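Local coordinates for putative lipoprotein (Bacteroides ovatus, PDB 3OQQ), which is of unknown function, but is a putative extracellular lipoprotein, rich in beta strands, that binds calcium ions, at residues A[129-134]-A[343-348]; A[133-138]-A[382-387]; A[193-198]-A[333-338]; A[350-355]-A[374-379]. One frame throughout, in Å; residues are numbered along the deposited sequence.

Contact 1 (A[129-134]-A[343-348]). With CA (calcium ion), chain C.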
loop_
_atom_site.group_PDB
_atom_site.type_symbol
_atom_site.label_atom_id
_atom_site.label_comp_id
_atom_site.label_asym_id
_atom_site.label_seq_id
_atom_site.Cartn_x
_atom_site.Cartn_y
_atom_site.Cartn_z
ATOM N N VAL A 129 -4.469 2.372 -4.345
ATOM C CA VAL A 129 -3.731 2.619 -5.570
ATOM C C VAL A 129 -4.733 2.663 -6.695
ATOM O O VAL A 129 -5.586 1.775 -6.813
ATOM C CB VAL A 129 -2.612 1.585 -5.814
ATOM C CG1 VAL A 129 -1.926 1.847 -7.144
ATOM C CG2 VAL A 129 -1.593 1.612 -4.687
HETATM N N MSE A 130 -4.629 3.705 -7.520
HETATM C CA MSE A 130 -5.523 3.891 -8.655
HETATM C C MSE A 130 -4.728 4.050 -9.899
HETATM O O MSE A 130 -3.962 4.992 -10.004
HETATM C CB MSE A 130 -6.443 5.098 -8.429
HETATM C CG MSE A 130 -7.380 4.884 -7.273
HETATM SE SE MSE A 130 -8.744 6.246 -7.256
HETATM C CE MSE A 130 -9.461 5.823 -5.522
ATOM N N PHE A 131 -4.952 3.155 -10.873
ATOM C CA PHE A 131 -4.206 3.171 -12.126
ATOM C C PHE A 131 -5.060 3.391 -13.334
ATOM O O PHE A 131 -6.211 2.971 -13.365
ATOM C CB PHE A 131 -3.490 1.824 -12.321
ATOM C CG PHE A 131 -2.090 1.805 -11.819
ATOM C CD1 PHE A 131 -1.063 2.413 -12.546
ATOM C CD2 PHE A 131 -1.769 1.152 -10.634
ATOM C CE1 PHE A 131 0.252 2.373 -12.083
ATOM C CE2 PHE A 131 -0.451 1.148 -10.157
ATOM C CZ PHE A 131 0.545 1.747 -10.888
ATOM N N GLU A 132 -4.443 4.003 -14.359
ATOM C CA GLU A 132 -4.899 4.156 -15.739
ATOM C C GLU A 132 -4.188 3.043 -16.518
ATOM O O GLU A 132 -3.028 2.759 -16.234
ATOM C CB GLU A 132 -4.590 5.562 -16.289
ATOM C CG GLU A 132 -5.771 6.524 -16.162
ATOM C CD GLU A 132 -7.029 6.031 -16.853
ATOM O OE1 GLU A 132 -6.987 5.878 -18.094
ATOM O OE2 GLU A 132 -8.046 5.772 -16.167
ATOM N N ASP A 133 -4.865 2.398 -17.458
ATOM C CA ASP A 133 -4.306 1.259 -18.181
ATOM C C ASP A 133 -3.802 1.565 -19.589
ATOM O O ASP A 133 -3.419 0.641 -20.301
ATOM C CB ASP A 133 -5.375 0.146 -18.278
ATOM C CG ASP A 133 -6.691 0.533 -18.950
ATOM O OD1 ASP A 133 -6.707 1.523 -19.729
ATOM O OD2 ASP A 133 -7.717 -0.107 -18.648
ATOM N N GLY A 134 -3.865 2.816 -20.007
ATOM C CA GLY A 134 -3.575 3.199 -21.383
ATOM C C GLY A 134 -2.159 3.548 -21.764
ATOM O O GLY A 134 -1.906 3.724 -22.961
ATOM N N LYS A 343 2.320 -5.629 -21.080
ATOM C CA LYS A 343 2.721 -4.249 -20.861
ATOM C C LYS A 343 2.567 -3.922 -19.352
ATOM O O LYS A 343 1.526 -4.197 -18.760
ATOM C CB LYS A 343 1.853 -3.338 -21.719
ATOM C CG LYS A 343 2.463 -2.014 -22.090
ATOM C CD LYS A 343 1.372 -1.022 -22.438
ATOM C CE LYS A 343 0.675 -1.291 -23.747
ATOM N NZ LYS A 343 -0.581 -0.515 -23.845
ATOM N N GLU A 344 3.620 -3.384 -18.743
ATOM C CA GLU A 344 3.724 -3.076 -17.324
ATOM C C GLU A 344 3.689 -1.570 -17.116
ATOM O O GLU A 344 4.452 -0.839 -17.756
ATOM C CB GLU A 344 5.047 -3.684 -16.821
ATOM C CG GLU A 344 5.164 -3.970 -15.342
ATOM C CD GLU A 344 6.587 -4.343 -14.980
ATOM O OE1 GLU A 344 6.954 -5.529 -15.124
ATOM O OE2 GLU A 344 7.368 -3.425 -14.648
ATOM N N ILE A 345 2.775 -1.099 -16.242
ATOM C CA ILE A 345 2.598 0.328 -15.959
ATOM C C ILE A 345 2.913 0.592 -14.485
ATOM O O ILE A 345 2.442 -0.123 -13.630
ATOM C CB ILE A 345 1.155 0.794 -16.355
ATOM C CG1 ILE A 345 0.818 0.361 -17.804
ATOM C CG2 ILE A 345 0.946 2.326 -16.160
ATOM C CD1 ILE A 345 -0.676 0.433 -18.213
ATOM N N HIS A 346 3.729 1.607 -14.203
ATOM C CA HIS A 346 4.049 2.041 -12.844
ATOM C C HIS A 346 3.595 3.502 -12.701
ATOM O O HIS A 346 3.255 4.139 -13.702
ATOM C CB HIS A 346 5.565 1.898 -12.577
ATOM C CG HIS A 346 6.056 0.480 -12.575
ATOM N ND1 HIS A 346 6.505 -0.110 -11.426
ATOM C CD2 HIS A 346 6.168 -0.407 -13.593
ATOM C CE1 HIS A 346 6.885 -1.332 -11.767
ATOM N NE2 HIS A 346 6.687 -1.560 -13.060
HETATM N N MSE A 347 3.638 4.052 -11.483
HETATM C CA MSE A 347 3.319 5.474 -11.282
HETATM C C MSE A 347 4.517 6.337 -11.717
HETATM O O MSE A 347 5.616 5.816 -11.883
HETATM C CB MSE A 347 2.967 5.757 -9.819
HETATM C CG MSE A 347 1.794 4.915 -9.329
HETATM SE SE MSE A 347 1.244 5.316 -7.530
HETATM C CE MSE A 347 2.777 4.625 -6.595
ATOM N N ARG A 348 4.301 7.657 -11.903
ATOM C CA ARG A 348 5.363 8.574 -12.312
ATOM C C ARG A 348 6.585 8.469 -11.402
ATOM O O ARG A 348 6.448 8.496 -10.174
ATOM C CB ARG A 348 4.828 10.016 -12.301
ATOM C CG ARG A 348 5.824 11.007 -12.823
ATOM C CD ARG A 348 5.295 12.427 -12.781
ATOM N NE ARG A 348 6.212 13.330 -13.481
ATOM C CZ ARG A 348 7.186 14.024 -12.900
ATOM N NH1 ARG A 348 7.387 13.933 -11.592
ATOM N NH2 ARG A 348 7.964 14.814 -13.622
HETATM CA CA CA C . -9.221 4.855 -17.780
HETATM O O HOH W 1 -3.309 -0.226 -23.185
HETATM O O HOH W 2 -8.469 4.075 -19.901
HETATM O O HOH W 3 -10.982 3.675 -18.818
HETATM O O HOH W 4 -10.015 6.936 -18.722
#
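Next to a calcium site, F131 at the end of strand 122-131 packs against I345 and M347 of 343-348. The phenyl leads with CE1 and CZ: CE1 lies 3.6 Å from the backbone C of H346, which sits at the ring edge, and CZ is 3.7 Å from CG of the selenomethionine M347, whose chain runs about perpendicular to F131. I345 slides past the phenylalanine in the opposite direction and, with CG1 anti to the carbonyl carbon (chi1 -51°), reaches across with CD1 to D133 O, 3.5 Å away. E132, next in the chain after F131, leads its carboxylate away from 343-348 and grips calcium with both oxygens, OE1 at 2.5 Å and OE2 at 2.2 Å. D146 and D149 complete the protein ligands, and F147 N also bonds to E132 OE2. D133 serves as second shell, its OD1 accepting from a calcium-bound water at 3.1 Å. No direct hydrogen bond joins the two segments, only a water between D133 O and K343 NZ, weak at the lysine. This is apolar packing of the end of strand 122-131 against the edge strand 343-346 of the six-stranded sheet, next to a calcium-binding loop.

Contact 2 (A[133-138]-A[382-387])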
loop_
_atom_site.group_PDB
_atom_site.type_symbol
_atom_site.label_atom_id
_atom_site.label_comp_id
_atom_site.label_asym_id
_atom_site.label_seq_id
_atom_site.Cartn_x
_atom_site.Cartn_y
_atom_site.Cartn_z
ATOM N N ASP A 133 -4.865 2.398 -17.458
ATOM C CA ASP A 133 -4.306 1.259 -18.181
ATOM C C ASP A 133 -3.802 1.565 -19.589
ATOM O O ASP A 133 -3.419 0.641 -20.301
ATOM C CB ASP A 133 -5.375 0.146 -18.278
ATOM C CG ASP A 133 -6.691 0.533 -18.950
ATOM O OD1 ASP A 133 -6.707 1.523 -19.729
ATOM O OD2 ASP A 133 -7.717 -0.107 -18.648
ATOM N N GLY A 134 -3.865 2.816 -20.007
ATOM C CA GLY A 134 -3.575 3.199 -21.383
ATOM C C GLY A 134 -2.159 3.548 -21.764
ATOM O O GLY A 134 -1.906 3.724 -22.961
ATOM N N TRP A 135 -1.227 3.669 -20.782
ATOM C CA TRP A 135 0.183 3.995 -21.042
ATOM C C TRP A 135 0.699 3.226 -22.280
ATOM O O TRP A 135 0.456 2.026 -22.360
ATOM C CB TRP A 135 1.063 3.680 -19.792
ATOM C CG TRP A 135 2.526 3.911 -20.012
ATOM C CD1 TRP A 135 3.173 5.119 -20.002
ATOM C CD2 TRP A 135 3.483 2.945 -20.477
ATOM N NE1 TRP A 135 4.496 4.948 -20.361
ATOM C CE2 TRP A 135 4.709 3.623 -20.658
ATOM C CE3 TRP A 135 3.448 1.551 -20.673
ATOM C CZ2 TRP A 135 5.875 2.961 -21.079
ATOM C CZ3 TRP A 135 4.598 0.897 -21.100
ATOM C CH2 TRP A 135 5.794 1.598 -21.296
ATOM N N PRO A 136 1.366 3.858 -23.285
ATOM C CA PRO A 136 1.844 5.247 -23.338
ATOM C C PRO A 136 0.827 6.268 -23.874
ATOM O O PRO A 136 1.228 7.388 -24.146
ATOM C CB PRO A 136 3.069 5.130 -24.258
ATOM C CG PRO A 136 2.680 4.076 -25.222
ATOM C CD PRO A 136 1.891 3.078 -24.426
ATOM N N ILE A 137 -0.473 5.914 -23.970
ATOM C CA ILE A 137 -1.522 6.819 -24.444
ATOM C C ILE A 137 -2.252 7.450 -23.249
ATOM O O ILE A 137 -2.543 6.758 -22.262
ATOM C CB ILE A 137 -2.512 6.098 -25.404
ATOM C CG1 ILE A 137 -1.765 5.533 -26.636
ATOM C CG2 ILE A 137 -3.681 7.050 -25.840
ATOM C CD1 ILE A 137 -2.548 4.529 -27.420
ATOM N N GLN A 138 -2.552 8.750 -23.356
ATOM C CA GLN A 138 -3.252 9.531 -22.331
ATOM C C GLN A 138 -3.853 10.794 -22.913
ATOM O O GLN A 138 -3.286 11.362 -23.846
ATOM C CB GLN A 138 -2.288 9.930 -21.212
ATOM C CG GLN A 138 -2.929 9.941 -19.821
ATOM C CD GLN A 138 -1.907 10.109 -18.710
ATOM O OE1 GLN A 138 -0.827 10.665 -18.900
ATOM N NE2 GLN A 138 -2.267 9.720 -17.504
ATOM N N SER A 382 2.698 14.245 -16.353
ATOM C CA SER A 382 1.527 13.414 -16.066
ATOM C C SER A 382 1.892 12.140 -15.335
ATOM O O SER A 382 3.064 11.773 -15.253
ATOM C CB SER A 382 0.812 13.032 -17.357
ATOM O OG SER A 382 1.471 11.971 -18.026
ATOM N N THR A 383 0.866 11.462 -14.826
ATOM C CA THR A 383 0.997 10.145 -14.220
ATOM C C THR A 383 -0.137 9.246 -14.721
ATOM O O THR A 383 -1.198 9.744 -15.108
ATOM C CB THR A 383 1.059 10.196 -12.675
ATOM O OG1 THR A 383 1.366 8.874 -12.212
ATOM C CG2 THR A 383 -0.246 10.679 -12.043
ATOM N N TRP A 384 0.114 7.922 -14.720
ATOM C CA TRP A 384 -0.860 6.894 -15.056
ATOM C C TRP A 384 -1.297 6.174 -13.776
ATOM O O TRP A 384 -2.062 5.231 -13.857
ATOM C CB TRP A 384 -0.310 5.880 -16.084
ATOM C CG TRP A 384 -0.423 6.339 -17.502
ATOM C CD1 TRP A 384 -1.442 6.082 -18.375
ATOM C CD2 TRP A 384 0.515 7.175 -18.208
ATOM N NE1 TRP A 384 -1.189 6.694 -19.589
ATOM C CE2 TRP A 384 0.014 7.351 -19.520
ATOM C CE3 TRP A 384 1.721 7.811 -17.847
ATOM C CZ2 TRP A 384 0.699 8.086 -20.486
ATOM C CZ3 TRP A 384 2.400 8.538 -18.808
ATOM C CH2 TRP A 384 1.883 8.680 -20.106
ATOM N N GLY A 385 -0.818 6.635 -12.621
ATOM C CA GLY A 385 -1.180 6.062 -11.329
ATOM C C GLY A 385 -0.972 6.996 -10.155
ATOM O O GLY A 385 -0.018 7.778 -10.136
ATOM N N VAL A 386 -1.840 6.876 -9.138
ATOM C CA VAL A 386 -1.768 7.669 -7.904
ATOM C C VAL A 386 -1.965 6.760 -6.681
ATOM O O VAL A 386 -2.659 5.748 -6.753
ATOM C CB VAL A 386 -2.758 8.875 -7.894
ATOM C CG1 VAL A 386 -2.320 9.962 -8.876
ATOM C CG2 VAL A 386 -4.198 8.445 -8.175
ATOM N N LYS A 387 -1.315 7.112 -5.572
ATOM C CA LYS A 387 -1.409 6.380 -4.313
ATOM C C LYS A 387 -2.018 7.335 -3.300
ATOM O O LYS A 387 -1.464 8.404 -3.002
ATOM C CB LYS A 387 -0.036 5.864 -3.887
ATOM C CG LYS A 387 -0.070 4.941 -2.677
ATOM C CD LYS A 387 1.310 4.318 -2.497
ATOM C CE LYS A 387 2.256 5.167 -1.693
ATOM N NZ LYS A 387 3.561 4.481 -1.504
#
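The backbone of 133-138 folds back on itself: a cis peptide precedes P136, and I137 N bonds to G134 O, a type VIa turn. It approaches W384, just ahead of strand 385-388, with 6.7 Å between W135 CA and W384 CA. W384 is held between two layers. On one face W135 lays its CB over the five-membered ring, 3.6 Å from the centroid, and with CG anti to its backbone N (chi1 177°) it drops its indole edge onto the six-membered ring, a T-shaped pair with planes at 90°. The opposite face carries the Q138 amide, stacked with planes 9° apart. That amide is fixed at both ends: NE2 donates to T383 O at 2.6 Å, and OE1 accepts from S382 OG at 2.8 Å, in its carbonyl plane. At the rim, W384 NE1 donates almost straight to I137 O at 3.0 Å. A leucine in place of W384 would probably leave I137 O without this donor and the W135 edge and Q138 amide without the flat surface between them. Beyond the pair, the W135 ring meets that of Y360 with nearly parallel planes and touches L363 and V364 of helix 357-364, while W384 rests on I345 of strand 343-346 and its backbone bonds to E132 beside strand 122-131.

Contact 3 (A[193-198]-A[333-338])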
loop_
_atom_site.group_PDB
_atom_site.type_symbol
_atom_site.label_atom_id
_atom_site.label_comp_id
_atom_site.label_asym_id
_atom_site.label_seq_id
_atom_site.Cartn_x
_atom_site.Cartn_y
_atom_site.Cartn_z
ATOM N N LEU A 193 -1.990 -6.924 -11.069
ATOM C CA LEU A 193 -1.585 -5.856 -10.164
ATOM C C LEU A 193 -0.403 -6.408 -9.380
ATOM O O LEU A 193 -0.265 -7.623 -9.239
ATOM C CB LEU A 193 -2.686 -5.301 -9.263
ATOM C CG LEU A 193 -3.302 -6.172 -8.170
ATOM C CD1 LEU A 193 -2.521 -6.089 -6.887
ATOM C CD2 LEU A 193 -4.695 -5.699 -7.875
ATOM N N GLY A 194 0.463 -5.544 -8.909
ATOM C CA GLY A 194 1.611 -6.018 -8.149
ATOM C C GLY A 194 2.387 -4.920 -7.468
ATOM O O GLY A 194 2.027 -3.737 -7.536
ATOM N N VAL A 195 3.488 -5.313 -6.839
ATOM C CA VAL A 195 4.344 -4.367 -6.142
ATOM C C VAL A 195 5.746 -4.930 -6.125
ATOM O O VAL A 195 5.943 -6.134 -6.060
ATOM C CB VAL A 195 3.827 -4.024 -4.683
ATOM C CG1 VAL A 195 3.828 -5.245 -3.755
ATOM C CG2 VAL A 195 4.610 -2.862 -4.052
ATOM N N VAL A 196 6.701 -4.048 -6.230
ATOM C CA VAL A 196 8.098 -4.339 -6.017
ATOM C C VAL A 196 8.399 -3.765 -4.638
ATOM O O VAL A 196 8.170 -2.572 -4.420
ATOM C CB VAL A 196 9.046 -3.736 -7.087
ATOM C CG1 VAL A 196 10.496 -3.987 -6.696
ATOM C CG2 VAL A 196 8.744 -4.256 -8.493
ATOM N N LEU A 197 8.885 -4.601 -3.712
ATOM C CA LEU A 197 9.329 -4.149 -2.399
ATOM C C LEU A 197 10.792 -3.839 -2.588
ATOM O O LEU A 197 11.663 -4.702 -2.416
ATOM C CB LEU A 197 9.083 -5.206 -1.318
ATOM C CG LEU A 197 7.647 -5.675 -1.136
ATOM C CD1 LEU A 197 7.605 -6.819 -0.194
ATOM C CD2 LEU A 197 6.720 -4.532 -0.706
ATOM N N ASP A 198 11.041 -2.622 -3.081
ATOM C CA ASP A 198 12.341 -2.118 -3.480
ATOM C C ASP A 198 13.371 -2.213 -2.345
ATOM O O ASP A 198 13.120 -1.747 -1.225
ATOM C CB ASP A 198 12.184 -0.670 -3.961
ATOM C CG ASP A 198 13.227 -0.254 -4.961
ATOM O OD1 ASP A 198 14.417 -0.290 -4.615
ATOM O OD2 ASP A 198 12.850 0.079 -6.102
ATOM N N GLN A 333 7.815 1.523 -2.329
ATOM C CA GLN A 333 6.610 0.767 -2.619
ATOM C C GLN A 333 6.296 0.971 -4.082
ATOM O O GLN A 333 5.548 1.869 -4.442
ATOM C CB GLN A 333 5.456 1.189 -1.704
ATOM C CG GLN A 333 5.837 1.309 -0.228
ATOM C CD GLN A 333 4.715 1.904 0.580
ATOM O OE1 GLN A 333 3.749 2.458 0.043
ATOM N NE2 GLN A 333 4.818 1.806 1.893
ATOM N N ASN A 334 6.961 0.197 -4.931
ATOM C CA ASN A 334 6.832 0.369 -6.361
ATOM C C ASN A 334 5.657 -0.465 -6.905
ATOM O O ASN A 334 5.843 -1.552 -7.444
ATOM C CB ASN A 334 8.164 0.050 -7.077
ATOM C CG ASN A 334 8.111 0.318 -8.559
ATOM O OD1 ASN A 334 7.121 0.812 -9.076
ATOM N ND2 ASN A 334 9.156 -0.000 -9.274
ATOM N N PHE A 335 4.452 0.094 -6.775
ATOM C CA PHE A 335 3.213 -0.503 -7.257
ATOM C C PHE A 335 3.133 -0.468 -8.786
ATOM O O PHE A 335 3.673 0.437 -9.423
ATOM C CB PHE A 335 1.996 0.235 -6.656
ATOM C CG PHE A 335 1.892 0.030 -5.170
ATOM C CD1 PHE A 335 1.525 -1.202 -4.646
ATOM C CD2 PHE A 335 2.165 1.066 -4.291
ATOM C CE1 PHE A 335 1.454 -1.398 -3.263
ATOM C CE2 PHE A 335 2.041 0.880 -2.906
ATOM C CZ PHE A 335 1.713 -0.353 -2.403
ATOM N N PHE A 336 2.447 -1.454 -9.366
ATOM C CA PHE A 336 2.302 -1.536 -10.822
ATOM C C PHE A 336 1.123 -2.401 -11.197
ATOM O O PHE A 336 0.607 -3.163 -10.371
ATOM C CB PHE A 336 3.598 -2.102 -11.505
ATOM C CG PHE A 336 4.000 -3.530 -11.175
ATOM C CD1 PHE A 336 4.839 -3.804 -10.098
ATOM C CD2 PHE A 336 3.573 -4.593 -11.965
ATOM C CE1 PHE A 336 5.229 -5.112 -9.807
ATOM C CE2 PHE A 336 3.968 -5.903 -11.678
ATOM C CZ PHE A 336 4.776 -6.158 -10.589
ATOM N N ILE A 337 0.742 -2.311 -12.478
ATOM C CA ILE A 337 -0.250 -3.155 -13.096
ATOM C C ILE A 337 0.298 -3.698 -14.426
ATOM O O ILE A 337 1.241 -3.132 -15.003
ATOM C CB ILE A 337 -1.633 -2.489 -13.289
ATOM C CG1 ILE A 337 -1.572 -1.236 -14.242
ATOM C CG2 ILE A 337 -2.284 -2.204 -11.921
ATOM C CD1 ILE A 337 -2.777 -0.963 -14.969
ATOM N N LYS A 338 -0.287 -4.816 -14.884
ATOM C CA LYS A 338 -0.040 -5.355 -16.213
ATOM C C LYS A 338 -1.355 -5.446 -16.958
ATOM O O LYS A 338 -2.422 -5.644 -16.362
ATOM C CB LYS A 338 0.660 -6.717 -16.219
ATOM C CG LYS A 338 2.079 -6.711 -15.722
ATOM C CD LYS A 338 2.823 -7.861 -16.388
ATOM C CE LYS A 338 3.474 -8.752 -15.394
ATOM N NZ LYS A 338 4.273 -9.806 -16.078
HETATM O O HOH W 5 11.456 -1.136 -8.259
#
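F336 lies across G194, its partner in an antiparallel hydrogen-bonded pair, and its ring can be followed outward. CB sits close to I345 O of the next strand over. From there chi1 of 64° places CG between the backbone N and the carbonyl carbon, which swings the ring back over strand 190-198. CG is 4.1 Å from G194 O; CD1 comes to 3.8 Å from G194 C; CE1 comes nearest, 3.4 Å from V195 N, and lies 3.8 Å from V196 CG2; CZ ends 4.0 Å from G194 CA. The glycine thus presents its bare backbone to the ring face, a CH-pi contact with CA only 13° off the normal, and H346 stacks with the same phenyl. Beneath the ring the pair is joined by G194 N to F336 O at 2.8 Å and the return bond from F336 N to G194 O. At the next hydrogen-bonded pair, V196 N donates to N334 O at 2.9 Å, and N334 N answers to V196 O. The other side of the sheet carries V195 and F335, lying side by side with V195 CG2 over the F335 face, 3.9 Å from its centroid. N334 turns its amide oxygen to H346 ND1. This is an aromatic ring covering a cross-strand glycine in an antiparallel hydrogen-bonded pair, here of two neighbouring inner strands, 190-198 and 333-339.

Contact 4 (A[350-355]-A[374-379])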
loop_
_atom_site.group_PDB
_atom_site.type_symbol
_atom_site.label_atom_id
_atom_site.label_comp_id
_atom_site.label_asym_id
_atom_site.label_seq_id
_atom_site.Cartn_x
_atom_site.Cartn_y
_atom_site.Cartn_z
ATOM N N TYR A 350 8.579 5.907 -11.058
ATOM C CA TYR A 350 8.842 4.535 -10.595
ATOM C C TYR A 350 9.305 3.668 -11.747
ATOM O O TYR A 350 8.702 3.677 -12.833
ATOM C CB TYR A 350 7.588 3.943 -9.924
ATOM C CG TYR A 350 7.276 4.559 -8.574
ATOM C CD1 TYR A 350 6.527 5.733 -8.473
ATOM C CD2 TYR A 350 7.685 3.943 -7.392
ATOM C CE1 TYR A 350 6.176 6.266 -7.227
ATOM C CE2 TYR A 350 7.359 4.475 -6.146
ATOM C CZ TYR A 350 6.592 5.629 -6.068
ATOM O OH TYR A 350 6.286 6.139 -4.831
ATOM N N ALA A 351 10.377 2.909 -11.498
ATOM C CA ALA A 351 11.052 2.065 -12.484
ATOM C C ALA A 351 10.262 0.828 -12.893
ATOM O O ALA A 351 9.577 0.206 -12.065
ATOM C CB ALA A 351 12.407 1.609 -11.931
ATOM N N PRO A 352 10.414 0.393 -14.153
ATOM C CA PRO A 352 9.844 -0.917 -14.529
ATOM C C PRO A 352 10.577 -2.017 -13.763
ATOM O O PRO A 352 11.676 -1.762 -13.267
ATOM C CB PRO A 352 10.186 -1.023 -16.025
ATOM C CG PRO A 352 11.422 -0.214 -16.174
ATOM C CD PRO A 352 11.224 0.957 -15.256
ATOM N N THR A 353 10.022 -3.232 -13.700
ATOM C CA THR A 353 10.778 -4.329 -13.099
ATOM C C THR A 353 11.981 -4.599 -14.013
ATOM O O THR A 353 11.909 -4.243 -15.194
ATOM C CB THR A 353 9.892 -5.585 -12.950
ATOM O OG1 THR A 353 9.546 -6.047 -14.249
ATOM C CG2 THR A 353 8.633 -5.341 -12.121
ATOM N N SER A 354 13.047 -5.262 -13.513
ATOM C CA SER A 354 14.218 -5.668 -14.327
ATOM C C SER A 354 13.803 -6.487 -15.558
ATOM O O SER A 354 14.414 -6.355 -16.605
ATOM C CB SER A 354 15.188 -6.518 -13.507
ATOM O OG SER A 354 15.620 -5.817 -12.358
ATOM N N ALA A 355 12.779 -7.340 -15.424
ATOM C CA ALA A 355 12.279 -8.186 -16.512
ATOM C C ALA A 355 11.650 -7.351 -17.616
ATOM O O ALA A 355 11.810 -7.667 -18.787
ATOM C CB ALA A 355 11.247 -9.161 -15.965
ATOM N N VAL A 374 12.059 11.053 -16.859
ATOM C CA VAL A 374 11.169 10.619 -15.767
ATOM C C VAL A 374 10.430 9.346 -16.208
ATOM O O VAL A 374 9.842 9.325 -17.303
ATOM C CB VAL A 374 10.179 11.743 -15.365
ATOM C CG1 VAL A 374 9.233 11.281 -14.260
ATOM C CG2 VAL A 374 10.923 13.025 -14.942
ATOM N N TYR A 375 10.442 8.296 -15.357
ATOM C CA TYR A 375 9.706 7.055 -15.675
ATOM C C TYR A 375 8.195 7.288 -15.734
ATOM O O TYR A 375 7.664 7.997 -14.882
ATOM C CB TYR A 375 9.966 5.966 -14.627
ATOM C CG TYR A 375 11.349 5.363 -14.633
ATOM C CD1 TYR A 375 11.803 4.631 -15.723
ATOM C CD2 TYR A 375 12.153 5.412 -13.499
ATOM C CE1 TYR A 375 13.065 4.031 -15.718
ATOM C CE2 TYR A 375 13.405 4.794 -13.470
ATOM C CZ TYR A 375 13.846 4.085 -14.574
ATOM O OH TYR A 375 15.071 3.465 -14.538
ATOM N N TYR A 376 7.512 6.643 -16.700
ATOM C CA TYR A 376 6.061 6.650 -16.871
ATOM C C TYR A 376 5.411 8.057 -16.714
ATOM O O TYR A 376 4.459 8.243 -15.949
ATOM C CB TYR A 376 5.439 5.647 -15.885
ATOM C CG TYR A 376 5.796 4.210 -16.205
ATOM C CD1 TYR A 376 5.149 3.521 -17.229
ATOM C CD2 TYR A 376 6.780 3.539 -15.483
ATOM C CE1 TYR A 376 5.471 2.193 -17.524
ATOM C CE2 TYR A 376 7.120 2.216 -15.776
ATOM C CZ TYR A 376 6.455 1.544 -16.790
ATOM O OH TYR A 376 6.774 0.230 -17.050
ATOM N N SER A 377 5.887 9.036 -17.487
ATOM C CA SER A 377 5.314 10.381 -17.384
ATOM C C SER A 377 5.339 11.071 -18.699
ATOM O O SER A 377 6.367 11.000 -19.372
ATOM C CB SER A 377 6.086 11.203 -16.359
ATOM O OG SER A 377 5.467 12.455 -16.134
ATOM N N ASN A 378 4.237 11.784 -19.079
ATOM C CA ASN A 378 4.266 12.516 -20.349
ATOM C C ASN A 378 5.176 13.760 -20.182
ATOM O O ASN A 378 5.683 13.998 -19.079
ATOM C CB ASN A 378 2.849 12.834 -20.907
ATOM C CG ASN A 378 2.080 13.982 -20.286
ATOM O OD1 ASN A 378 2.532 14.671 -19.362
ATOM N ND2 ASN A 378 0.852 14.166 -20.736
ATOM N N THR A 379 5.413 14.524 -21.258
ATOM C CA THR A 379 6.336 15.669 -21.223
ATOM C C THR A 379 5.833 16.825 -20.324
ATOM O O THR A 379 6.626 17.720 -19.981
ATOM C CB THR A 379 6.638 16.174 -22.641
ATOM O OG1 THR A 379 5.404 16.505 -23.277
ATOM C CG2 THR A 379 7.390 15.153 -23.469
#
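Y375 meets the 350-355 loop first, starting from its CB, which stands 3.2 Å from Y350 O. Its CG is anti to the carbonyl carbon (chi1 -71°), which carries the ring forward over the backbone of A351. There A351 CA lies over the face, 3.7 Å from the centroid and 14° off the normal, a CH-pi contact. On one side of the ring CE2 touches A351 CB at 3.7 Å; on the other CE1 meets P352 CD at 3.6 Å, the proline crossing the tyrosine at about a right angle. Replacing Y375 with an alanine would probably strip the face from A351 CA and leave P352 CD without its contact to CE1, a gap opening between the loops. Y375 thus packs its face on A351, tying together the loops leading into and out of helix 357-364. At Y376 the backbone takes a left-handed conformation (phi 44°), and its ring reaches the same loop by its edge, not its face. CD2 comes to 3.3 Å from Y350 O, in the plane of the ring, so one carbonyl is touched by both tyrosines. Further out, the Y376 hydroxyl oxygen is 3.8 Å from P352 CB and bonds to E344 O of strand 343-346, while its backbone N is bonded to Y360 OH of the helix. S377 then turns off toward other partners, its OG bonded to S382 O and to R348 NE.

How the contacts relate
From the N terminus, strand 122-131 and the loop after it supply the first halves of contacts 1 and 2, which share D133 and G134. Contact 1 closes a long loop at strand 343-346. Contact 2 opens within that loop and closes later, ahead of strand 385-388, so the two cross. Contact 3, pairing strands 190-198 and 333-339, nests inside both. Contact 4 begins after contact 1 has closed and nests inside contact 2. Strand 343-346 borders contact 3 by I345 N to I337 O. Together they tie the six-stranded sheet to strands 122-131 and 385-388 and to the loops around helix 357-364.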